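Local coordinates for periplasmic binding protein (Thermotoga lettingae TMO, PDB 4RY8) that binds 5-methylthioribose in the cleft between its two lobes, probably to hand the sugar to a membrane transporter, at residues 115-121 against 152-156; 137-143 against 167-173; 232-238 against 296-302. All coordinates share one frame; numbering follows the deposited sequence.

Contact 1: residues 115-121 against 152-156. With SR1 (5-S-methyl-5-thio-alpha-D-ribofuranose), chain G.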
loop_
_atom_site.group_PDB
_atom_site.type_symbol
_atom_site.label_atom_id
_atom_site.label_comp_id
_atom_site.label_asym_id
_atom_site.label_seq_id
_atom_site.Cartn_x
_atom_site.Cartn_y
_atom_site.Cartn_z
ATOM N N GLU C 115 -4.560 -11.958 7.832
ATOM C CA GLU C 115 -5.419 -11.122 7.022
ATOM C C GLU C 115 -4.894 -10.988 5.633
ATOM O O GLU C 115 -3.782 -11.456 5.337
ATOM C CB GLU C 115 -5.533 -9.723 7.630
ATOM C CG GLU C 115 -4.192 -9.068 7.891
ATOM C CD GLU C 115 -4.332 -7.567 7.987
ATOM O OE1 GLU C 115 -4.388 -7.036 9.128
ATOM O OE2 GLU C 115 -4.415 -6.940 6.918
ATOM N N GLN C 116 -5.686 -10.331 4.788
ATOM C CA GLN C 116 -5.310 -10.168 3.389
ATOM C C GLN C 116 -4.599 -8.865 3.085
ATOM O O GLN C 116 -4.642 -8.381 1.933
ATOM C CB GLN C 116 -6.542 -10.257 2.550
ATOM C CG GLN C 116 -7.264 -11.557 2.732
ATOM C CD GLN C 116 -8.613 -11.548 2.099
ATOM O OE1 GLN C 116 -8.801 -12.058 1.006
ATOM N NE2 GLN C 116 -9.566 -10.971 2.774
ATOM N N ASP C 117 -3.905 -8.341 4.102
ATOM C CA ASP C 117 -3.232 -7.044 4.040
ATOM C C ASP C 117 -4.309 -6.064 3.655
ATOM O O ASP C 117 -4.286 -5.472 2.587
ATOM C CB ASP C 117 -2.019 -7.001 3.093
ATOM C CG ASP C 117 -1.128 -5.819 3.352
ATOM O OD1 ASP C 117 -1.567 -4.834 4.008
ATOM O OD2 ASP C 117 0.040 -5.852 2.956
ATOM N N ASP C 118 -5.267 -5.867 4.549
ATOM C CA ASP C 118 -6.422 -5.006 4.196
ATOM C C ASP C 118 -6.153 -3.499 3.985
ATOM O O ASP C 118 -6.893 -2.812 3.236
ATOM C CB ASP C 118 -7.564 -5.224 5.157
ATOM C CG ASP C 118 -8.188 -6.578 4.984
ATOM O OD1 ASP C 118 -8.660 -6.909 3.852
ATOM O OD2 ASP C 118 -8.115 -7.337 5.954
ATOM N N LEU C 119 -5.123 -3.003 4.654
ATOM C CA LEU C 119 -4.669 -1.655 4.422
ATOM C C LEU C 119 -4.140 -1.552 2.984
ATOM O O LEU C 119 -4.470 -0.645 2.254
ATOM C CB LEU C 119 -3.619 -1.292 5.435
ATOM C CG LEU C 119 -4.142 -1.142 6.864
ATOM C CD1 LEU C 119 -3.032 -0.840 7.838
ATOM C CD2 LEU C 119 -5.224 -0.083 6.901
ATOM N N LEU C 120 -3.333 -2.492 2.535
ATOM C CA LEU C 120 -2.939 -2.429 1.142
ATOM C C LEU C 120 -4.112 -2.549 0.150
ATOM O O LEU C 120 -4.150 -1.812 -0.835
ATOM C CB LEU C 120 -1.880 -3.501 0.823
ATOM C CG LEU C 120 -1.318 -3.460 -0.596
ATOM C CD1 LEU C 120 -0.587 -2.189 -0.959
ATOM C CD2 LEU C 120 -0.346 -4.624 -0.777
ATOM N N ILE C 121 -5.053 -3.463 0.415
ATOM C CA ILE C 121 -6.227 -3.672 -0.422
ATOM C C ILE C 121 -6.982 -2.355 -0.552
ATOM O O ILE C 121 -7.348 -1.967 -1.628
ATOM C CB ILE C 121 -7.234 -4.729 0.138
ATOM C CG1 ILE C 121 -6.714 -6.169 0.107
ATOM C CG2 ILE C 121 -8.542 -4.674 -0.658
ATOM C CD1 ILE C 121 -7.688 -7.156 0.754
ATOM N N LYS C 152 -10.414 -1.460 8.230
ATOM C CA LYS C 152 -9.091 -1.263 7.642
ATOM C C LYS C 152 -9.202 -0.656 6.212
ATOM O O LYS C 152 -8.571 0.368 5.887
ATOM C CB LYS C 152 -8.361 -2.585 7.578
ATOM C CG LYS C 152 -7.952 -3.134 8.909
ATOM C CD LYS C 152 -7.507 -4.595 8.811
ATOM C CE LYS C 152 -7.449 -5.226 10.213
ATOM N NZ LYS C 152 -7.022 -6.671 10.225
ATOM N N ARG C 153 -9.990 -1.274 5.354
ATOM C CA ARG C 153 -10.159 -0.710 4.009
ATOM C C ARG C 153 -10.738 0.690 4.090
ATOM O O ARG C 153 -10.326 1.567 3.336
ATOM C CB ARG C 153 -11.057 -1.556 3.188
ATOM C CG ARG C 153 -10.388 -2.885 2.919
ATOM C CD ARG C 153 -11.336 -3.964 2.436
ATOM N NE ARG C 153 -10.759 -5.303 2.651
ATOM C CZ ARG C 153 -11.420 -6.456 2.552
ATOM N NH1 ARG C 153 -12.698 -6.464 2.197
ATOM N NH2 ARG C 153 -10.801 -7.622 2.826
ATOM N N ASP C 154 -11.674 0.914 5.016
ATOM C CA ASP C 154 -12.283 2.259 5.094
ATOM C C ASP C 154 -11.240 3.391 5.294
ATOM O O ASP C 154 -11.300 4.446 4.633
ATOM C CB ASP C 154 -13.347 2.283 6.166
ATOM C CG ASP C 154 -13.971 3.641 6.323
ATOM O OD1 ASP C 154 -14.769 4.091 5.483
ATOM O OD2 ASP C 154 -13.559 4.269 7.268
ATOM N N LYS C 155 -10.259 3.158 6.172
ATOM C CA LYS C 155 -9.225 4.149 6.479
ATOM C C LYS C 155 -8.478 4.602 5.259
ATOM O O LYS C 155 -8.076 5.760 5.115
ATOM C CB LYS C 155 -8.259 3.599 7.521
ATOM C CG LYS C 155 -8.824 3.415 8.925
ATOM C CD LYS C 155 -9.166 4.750 9.557
ATOM C CE LYS C 155 -9.309 4.645 11.064
ATOM N NZ LYS C 155 -9.673 5.954 11.676
ATOM N N MET C 156 -8.247 3.651 4.348
ATOM C CA MET C 156 -7.508 3.944 3.156
ATOM C C MET C 156 -8.357 4.717 2.179
ATOM O O MET C 156 -7.822 5.598 1.507
ATOM C CB MET C 156 -6.936 2.645 2.569
ATOM C CG MET C 156 -5.750 2.087 3.361
ATOM S SD MET C 156 -4.383 3.216 3.786
ATOM C CE MET C 156 -3.008 2.074 3.768
HETATM C CS SR1 G . -18.409 -8.850 6.025
HETATM S S SR1 G . -16.634 -8.752 6.031
HETATM C C5 SR1 G . -16.454 -9.236 4.296
HETATM C C4 SR1 G . -14.985 -9.280 3.883
HETATM O O4 SR1 G . -14.363 -10.179 4.742
HETATM C C1 SR1 G . -13.436 -11.029 4.038
HETATM O O1 SR1 G . -12.169 -10.754 4.531
HETATM C C2 SR1 G . -13.502 -10.727 2.549
HETATM O O2 SR1 G . -12.327 -10.134 1.933
HETATM C C3 SR1 G . -14.700 -9.801 2.479
HETATM O O3 SR1 G . -14.451 -8.726 1.583
HETATM O O HOH W 1 -8.669 -7.833 8.396
#

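Contact 2: residues 137-143 against 167-173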
loop_
_atom_site.group_PDB
_atom_site.type_symbol
_atom_site.label_atom_id
_atom_site.label_comp_id
_atom_site.label_asym_id
_atom_site.label_seq_id
_atom_site.Cartn_x
_atom_site.Cartn_y
_atom_site.Cartn_z
ATOM N N ALA C 137 -14.225 12.376 -9.542
ATOM C CA ALA C 137 -15.295 11.392 -9.581
ATOM C C ALA C 137 -16.307 11.663 -8.482
ATOM O O ALA C 137 -15.924 12.097 -7.407
ATOM C CB ALA C 137 -14.771 9.991 -9.362
ATOM N N ASN C 138 -17.560 11.274 -8.750
ATOM C CA ASN C 138 -18.655 11.262 -7.766
ATOM C C ASN C 138 -18.999 9.811 -7.330
ATOM O O ASN C 138 -19.718 9.080 -8.010
ATOM C CB ASN C 138 -19.894 11.937 -8.372
ATOM C CG ASN C 138 -19.664 13.402 -8.730
ATOM O OD1 ASN C 138 -20.155 13.891 -9.749
ATOM N ND2 ASN C 138 -18.938 14.098 -7.892
ATOM N N VAL C 139 -18.498 9.423 -6.172
ATOM C CA VAL C 139 -18.449 8.034 -5.787
ATOM C C VAL C 139 -19.553 7.674 -4.842
ATOM O O VAL C 139 -19.735 8.370 -3.788
ATOM C CB VAL C 139 -17.092 7.728 -5.085
ATOM C CG1 VAL C 139 -17.006 6.256 -4.694
ATOM C CG2 VAL C 139 -15.944 8.122 -5.996
ATOM N N ILE C 140 -20.248 6.589 -5.197
ATOM C CA ILE C 140 -21.109 5.801 -4.270
ATOM C C ILE C 140 -20.265 4.756 -3.564
ATOM O O ILE C 140 -19.741 3.837 -4.168
ATOM C CB ILE C 140 -22.325 5.167 -4.961
ATOM C CG1 ILE C 140 -23.210 6.318 -5.537
ATOM C CG2 ILE C 140 -23.105 4.261 -3.981
ATOM C CD1 ILE C 140 -24.271 5.916 -6.522
ATOM N N TYR C 141 -20.105 4.923 -2.261
ATOM C CA TYR C 141 -19.230 4.067 -1.448
ATOM C C TYR C 141 -20.083 3.000 -0.787
ATOM O O TYR C 141 -21.021 3.308 -0.031
ATOM C CB TYR C 141 -18.608 4.921 -0.366
ATOM C CG TYR C 141 -17.661 4.258 0.618
ATOM C CD1 TYR C 141 -16.687 3.346 0.214
ATOM C CD2 TYR C 141 -17.629 4.673 1.926
ATOM C CE1 TYR C 141 -15.821 2.804 1.121
ATOM C CE2 TYR C 141 -16.758 4.133 2.830
ATOM C CZ TYR C 141 -15.831 3.220 2.411
ATOM O OH TYR C 141 -14.939 2.740 3.306
ATOM N N VAL C 142 -19.735 1.740 -1.004
ATOM C CA VAL C 142 -20.510 0.651 -0.402
ATOM C C VAL C 142 -19.648 -0.096 0.607
ATOM O O VAL C 142 -18.687 -0.836 0.259
ATOM C CB VAL C 142 -21.074 -0.304 -1.415
ATOM C CG1 VAL C 142 -22.186 -1.112 -0.770
ATOM C CG2 VAL C 142 -21.538 0.412 -2.679
ATOM N N ASN C 143 -19.955 0.164 1.872
ATOM C CA ASN C 143 -19.218 -0.411 2.971
ATOM C C ASN C 143 -19.959 -0.094 4.229
ATOM O O ASN C 143 -20.852 0.764 4.217
ATOM C CB ASN C 143 -17.802 0.185 3.038
ATOM C CG ASN C 143 -16.846 -0.636 3.884
ATOM O OD1 ASN C 143 -17.077 -1.822 4.172
ATOM N ND2 ASN C 143 -15.756 -0.021 4.267
ATOM N N ILE C 167 -12.059 13.495 -5.765
ATOM C CA ILE C 167 -12.711 12.203 -5.626
ATOM C C ILE C 167 -13.670 12.362 -4.466
ATOM O O ILE C 167 -13.235 12.464 -3.305
ATOM C CB ILE C 167 -11.692 11.090 -5.356
ATOM C CG1 ILE C 167 -10.714 11.007 -6.521
ATOM C CG2 ILE C 167 -12.381 9.736 -5.209
ATOM C CD1 ILE C 167 -11.314 10.467 -7.799
ATOM N N LYS C 168 -14.966 12.460 -4.779
ATOM C CA LYS C 168 -15.944 12.896 -3.763
ATOM C C LYS C 168 -16.822 11.718 -3.356
ATOM O O LYS C 168 -17.250 10.958 -4.199
ATOM C CB LYS C 168 -16.886 13.987 -4.290
ATOM C CG LYS C 168 -16.234 15.242 -4.830
ATOM C CD LYS C 168 -15.759 16.143 -3.716
ATOM C CE LYS C 168 -15.040 17.368 -4.274
ATOM N NZ LYS C 168 -15.964 18.325 -4.939
ATOM N N GLU C 169 -17.115 11.582 -2.061
ATOM C CA GLU C 169 -18.071 10.590 -1.629
ATOM C C GLU C 169 -19.416 11.284 -1.714
ATOM O O GLU C 169 -19.619 12.276 -1.061
ATOM C CB GLU C 169 -17.787 10.128 -0.194
ATOM C CG GLU C 169 -18.759 9.057 0.302
ATOM C CD GLU C 169 -18.386 8.447 1.643
ATOM O OE1 GLU C 169 -17.204 8.105 1.921
ATOM O OE2 GLU C 169 -19.317 8.257 2.427
ATOM N N VAL C 170 -20.315 10.798 -2.550
ATOM C CA VAL C 170 -21.650 11.392 -2.639
ATOM C C VAL C 170 -22.728 10.546 -1.945
ATOM O O VAL C 170 -23.832 11.041 -1.712
ATOM C CB VAL C 170 -22.070 11.664 -4.096
ATOM C CG1 VAL C 170 -21.043 12.538 -4.801
ATOM C CG2 VAL C 170 -22.296 10.363 -4.844
ATOM N N ALA C 171 -22.422 9.289 -1.643
ATOM C CA ALA C 171 -23.247 8.420 -0.790
ATOM C C ALA C 171 -22.426 7.279 -0.224
ATOM O O ALA C 171 -21.475 6.780 -0.895
ATOM C CB ALA C 171 -24.454 7.864 -1.527
ATOM N N LYS C 172 -22.765 6.907 1.018
ATOM C CA LYS C 172 -22.344 5.651 1.679
ATOM C C LYS C 172 -23.524 4.690 1.892
ATOM O O LYS C 172 -24.481 5.007 2.600
ATOM C CB LYS C 172 -21.747 5.937 3.071
ATOM C CG LYS C 172 -21.031 4.740 3.689
ATOM C CD LYS C 172 -20.350 5.081 5.016
ATOM C CE LYS C 172 -19.996 3.816 5.714
ATOM N NZ LYS C 172 -18.915 3.988 6.680
ATOM N N ILE C 173 -23.458 3.490 1.338
ATOM C CA ILE C 173 -24.570 2.554 1.519
ATOM C C ILE C 173 -24.034 1.206 1.878
ATOM O O ILE C 173 -22.812 0.918 1.726
ATOM C CB ILE C 173 -25.476 2.479 0.262
ATOM C CG1 ILE C 173 -24.710 1.943 -0.926
ATOM C CG2 ILE C 173 -26.092 3.837 -0.062
ATOM C CD1 ILE C 173 -25.546 1.902 -2.186
#

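Contact 3: residues 232-238 against 296-302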
loop_
_atom_site.group_PDB
_atom_site.type_symbol
_atom_site.label_atom_id
_atom_site.label_comp_id
_atom_site.label_asym_id
_atom_site.label_seq_id
_atom_site.Cartn_x
_atom_site.Cartn_y
_atom_site.Cartn_z
ATOM N N VAL C 232 -12.197 -11.629 -5.247
ATOM C CA VAL C 232 -12.356 -12.244 -6.565
ATOM C C VAL C 232 -12.798 -13.700 -6.347
ATOM O O VAL C 232 -12.345 -14.397 -5.399
ATOM C CB VAL C 232 -11.081 -12.062 -7.402
ATOM C CG1 VAL C 232 -9.903 -12.772 -6.748
ATOM C CG2 VAL C 232 -11.298 -12.503 -8.851
ATOM N N THR C 233 -13.747 -14.120 -7.177
ATOM C CA THR C 233 -14.206 -15.509 -7.239
ATOM C C THR C 233 -14.535 -15.780 -8.707
ATOM O O THR C 233 -14.499 -14.865 -9.532
ATOM C CB THR C 233 -15.481 -15.765 -6.413
ATOM O OG1 THR C 233 -16.570 -15.045 -6.995
ATOM C CG2 THR C 233 -15.319 -15.344 -4.951
ATOM N N THR C 234 -14.879 -17.024 -9.037
ATOM C CA THR C 234 -15.355 -17.339 -10.385
ATOM C C THR C 234 -16.652 -16.584 -10.701
ATOM O O THR C 234 -16.790 -16.014 -11.787
ATOM C CB THR C 234 -15.513 -18.845 -10.568
ATOM O OG1 THR C 234 -14.203 -19.426 -10.533
ATOM C CG2 THR C 234 -16.188 -19.174 -11.878
ATOM N N GLU C 235 -17.570 -16.525 -9.743
ATOM C CA GLU C 235 -18.767 -15.687 -9.906
ATOM C C GLU C 235 -18.412 -14.244 -10.268
ATOM O O GLU C 235 -18.976 -13.673 -11.198
ATOM C CB GLU C 235 -19.628 -15.723 -8.640
ATOM C CG GLU C 235 -20.444 -17.000 -8.528
ATOM C CD GLU C 235 -21.112 -17.160 -7.184
ATOM O OE1 GLU C 235 -21.104 -16.203 -6.349
ATOM O OE2 GLU C 235 -21.658 -18.257 -6.971
ATOM N N ASP C 236 -17.500 -13.642 -9.508
ATOM C CA ASP C 236 -17.014 -12.310 -9.817
ATOM C C ASP C 236 -16.438 -12.182 -11.202
ATOM O O ASP C 236 -16.810 -11.301 -11.975
ATOM C CB ASP C 236 -15.941 -11.938 -8.811
ATOM C CG ASP C 236 -16.504 -11.790 -7.382
ATOM O OD1 ASP C 236 -17.743 -11.741 -7.257
ATOM O OD2 ASP C 236 -15.707 -11.755 -6.417
ATOM N N ILE C 237 -15.495 -13.065 -11.508
ATOM C CA ILE C 237 -14.938 -13.153 -12.898
ATOM C C ILE C 237 -16.018 -13.158 -13.993
ATOM O O ILE C 237 -15.955 -12.340 -14.961
ATOM C CB ILE C 237 -13.999 -14.363 -13.008
ATOM C CG1 ILE C 237 -12.715 -14.073 -12.197
ATOM C CG2 ILE C 237 -13.683 -14.687 -14.470
ATOM C CD1 ILE C 237 -11.871 -15.301 -11.857
ATOM N N GLN C 238 -17.004 -14.059 -13.848
ATOM C CA GLN C 238 -18.078 -14.226 -14.852
ATOM C C GLN C 238 -18.823 -12.939 -15.003
ATOM O O GLN C 238 -19.164 -12.522 -16.096
ATOM C CB GLN C 238 -19.117 -15.259 -14.408
ATOM C CG GLN C 238 -18.644 -16.688 -14.429
ATOM C CD GLN C 238 -19.490 -17.586 -13.527
ATOM O OE1 GLN C 238 -20.446 -17.152 -12.862
ATOM N NE2 GLN C 238 -19.136 -18.850 -13.502
ATOM N N ILE C 296 -9.723 -15.269 -19.364
ATOM C CA ILE C 296 -9.911 -15.834 -18.047
ATOM C C ILE C 296 -11.409 -15.868 -17.791
ATOM O O ILE C 296 -12.081 -14.850 -17.980
ATOM C CB ILE C 296 -9.184 -14.980 -16.982
ATOM C CG1 ILE C 296 -7.674 -15.069 -17.246
ATOM C CG2 ILE C 296 -9.527 -15.437 -15.556
ATOM C CD1 ILE C 296 -6.840 -14.126 -16.416
ATOM N N THR C 297 -11.907 -17.052 -17.414
ATOM C CA THR C 297 -13.314 -17.294 -17.080
ATOM C C THR C 297 -13.544 -17.875 -15.673
ATOM O O THR C 297 -14.685 -18.001 -15.243
ATOM C CB THR C 297 -13.930 -18.324 -18.033
ATOM O OG1 THR C 297 -13.547 -19.628 -17.599
ATOM C CG2 THR C 297 -13.472 -18.104 -19.456
ATOM N N ASN C 298 -12.483 -18.253 -14.964
ATOM C CA ASN C 298 -12.630 -18.845 -13.637
ATOM C C ASN C 298 -11.342 -18.732 -12.795
ATOM O O ASN C 298 -10.291 -18.350 -13.303
ATOM C CB ASN C 298 -13.128 -20.296 -13.727
ATOM C CG ASN C 298 -12.099 -21.241 -14.343
ATOM O OD1 ASN C 298 -10.899 -21.068 -14.170
ATOM N ND2 ASN C 298 -12.574 -22.271 -15.009
ATOM N N MET C 299 -11.447 -18.997 -11.495
ATOM C CA MET C 299 -10.290 -18.912 -10.610
ATOM C C MET C 299 -9.116 -19.814 -11.018
ATOM O O MET C 299 -7.949 -19.462 -10.822
ATOM C CB MET C 299 -10.695 -19.193 -9.161
ATOM C CG MET C 299 -11.458 -18.062 -8.500
ATOM S SD MET C 299 -10.460 -16.582 -8.262
ATOM C CE MET C 299 -9.277 -17.133 -7.033
ATOM N N ASP C 300 -9.396 -20.955 -11.624
ATOM C CA ASP C 300 -8.306 -21.831 -12.048
ATOM C C ASP C 300 -7.395 -21.071 -13.002
ATOM O O ASP C 300 -6.189 -20.979 -12.806
ATOM C CB ASP C 300 -8.865 -23.083 -12.714
ATOM C CG ASP C 300 -9.658 -23.943 -11.749
ATOM O OD1 ASP C 300 -9.137 -24.214 -10.645
ATOM O OD2 ASP C 300 -10.804 -24.330 -12.081
ATOM N N GLU C 301 -8.023 -20.511 -14.024
ATOM C CA GLU C 301 -7.369 -19.722 -15.059
ATOM C C GLU C 301 -6.764 -18.440 -14.574
ATOM O O GLU C 301 -5.820 -17.932 -15.132
ATOM C CB GLU C 301 -8.362 -19.443 -16.204
ATOM C CG GLU C 301 -8.675 -20.703 -17.023
ATOM C CD GLU C 301 -9.980 -20.621 -17.806
ATOM O OE1 GLU C 301 -10.622 -19.537 -17.859
ATOM O OE2 GLU C 301 -10.393 -21.664 -18.343
ATOM N N LEU C 302 -7.284 -17.876 -13.505
ATOM C CA LEU C 302 -6.727 -16.620 -13.102
ATOM C C LEU C 302 -5.405 -16.812 -12.369
ATOM O O LEU C 302 -4.487 -16.014 -12.499
ATOM C CB LEU C 302 -7.712 -15.876 -12.211
ATOM C CG LEU C 302 -7.046 -14.712 -11.543
ATOM C CD1 LEU C 302 -6.533 -13.633 -12.463
ATOM C CD2 LEU C 302 -8.093 -14.105 -10.613
#

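Contact 1: residues 115-121 against 152-156
Hydroxyl oxygen O2 of the bound methylthioribose is gripped by two donors, one from each segment: Gln116 NE2 at 3.0 Å and Arg153 NH2 at 3.1 Å. This is the sugar pocket in the interlobe cleft of a periplasmic binding protein, and Gln116 lies where the chain leaves strand 113-115 of one lobe for helix 118-132 of the other. Gln116 NE2 sits at the edge of the Arg153 guanidinium, in its plane, while Gln116 OE1 is taken by Thr253. Arg153 gives its NH1 to SR1 O3 as well, at 2.9 Å with an N-H...O angle of 163°, and to the carbonyl of Met204.

Behind Arg153 stands Asp118, a second-shell residue. Its OD1 is met by both NE and NH2 of Arg153, and the carboxylate is turned 56° from the guanidinium plane. The salt bridge, with Met204 O on NH1, is likely to hold the arginine head in the rotation from which NH1 and NH2 reach SR1 O3 and O2. Lys152, stretched out beyond CG, passes over Asp118 CB and brings NZ to 2.9 Å from Glu115 OE1, from above the carboxylate plane; Arg163 of the second subunit pairs with the same oxygen. A water joins Lys152 NZ to Asp118 OD2. Glu115 OE2 meanwhile accepts from Asp118 N at 2.7 Å, in the first turn of the helix that Asp117 caps.

Farther along, the contact turns apolar beside the second subunit. Met156, bent at chi2 (-50°), brings CE to 3.8 Å from Leu119 CB.

Contact 2: residues 137-143 against 167-173
Ile140 and Ile173 mesh on the packed side of this parallel strand pair, with Ile140 CG2 3.8 Å from Ile173 CD1. Next to them Val142 CG2 rests on Ile173 CG1, and helix 180-194 closes over this face through Met188, Thr184 and Ala191. Backbone bonds hold the two strands in register except at one beta bulge: Val170 N donates to Val139 O, but Tyr141 N goes to Ala171 O at 2.7 Å, slipping the pairing by one residue.

On the face of Val139 and Tyr141, helix 148-163 does the covering. Asn143 CB sits over one face of the Tyr141 ring, nearer its rim than its middle, 3.6 Å from the plane. Asn143 ND2 then donates to Tyr141 OH at 3.0 Å, with an N-H...O angle of 168°; Asp154 takes the same hydroxyl, so the tyrosine is held at its far end. Glu169 approaches the ring obliquely, its OE1 bound by Trp157 and Lys161.

Toward solvent the packing thins. Strand 167-173 is a border strand of its sheet, and the exposed Lys172 lies alongside Tyr141, its chain extended beyond CG, with only methylenes in touch: CG is 3.8 Å from Tyr141 CD2. Lys168, likewise exposed, bends away at chi2 (-77°) after its CB has passed Ala137 O. The two strands and helix 148-163 make a beta-alpha-beta crossover, the repeating unit of the periplasmic binding protein lobes.

Contact 3: residues 232-238 against 296-302
The side chains of Thr234 and Asn298 run alongside one another in the same direction, and the threonine hydroxyl reaches past the asparagine to the backbone. Its OG1, set beside its own backbone N (chi1 -68°), accepts from Met299 N at 3.0 Å with an N-H...O angle of 168°. Ile237 comes in from the neighbouring turn and spreads its branches over the opposing backbone: CG2 lies 3.4 Å from Thr297 C, CD1 3.6 Å from Asn298 C. Two helix starts thus meet here, in the lobe that holds strands 226-230 and 284-287, and each has its own N-cap. Thr233 OG1 takes Asp236 N, while Asn298 OD1 takes Glu301 N at 2.9 Å. A valine in place of Thr234 would probably leave Met299 N, in the first turn of helix 299-305, without its acceptor and weaken the link between the two helix starts. Met299 CG, turned away from its own carbonyl carbon (chi1 -74°), lies near Thr234 N; the bend at chi2 then carries SD across Val232, 4.1 Å from Val232 CG1. Deeper in, the branch ends of Val232 and Leu302 meet head-on, CG2 to CD2 at 4.0 Å.

In the fold
Contact 1 is wholly buried, at the cleft, and charged groups and the bound sugar dominate it. Contacts 2 and 3 lie farther from the chain centre and are only partly buried. Contact 2 rests on backbone bonds at one border of its lobe's sheet; contact 3 is apolar packing with a single hydrogen bond between segments. Helix 148-163 supplies one side of contact 1 and connects the two strands of contact 2; it carries Arg153 on its cleft side and Asp154 toward the sheet, next to contact 2. Contact 3 touches neither, its centre about 22 Å from that of contact 1. Of the three, contact 1 alone reaches the second subunit.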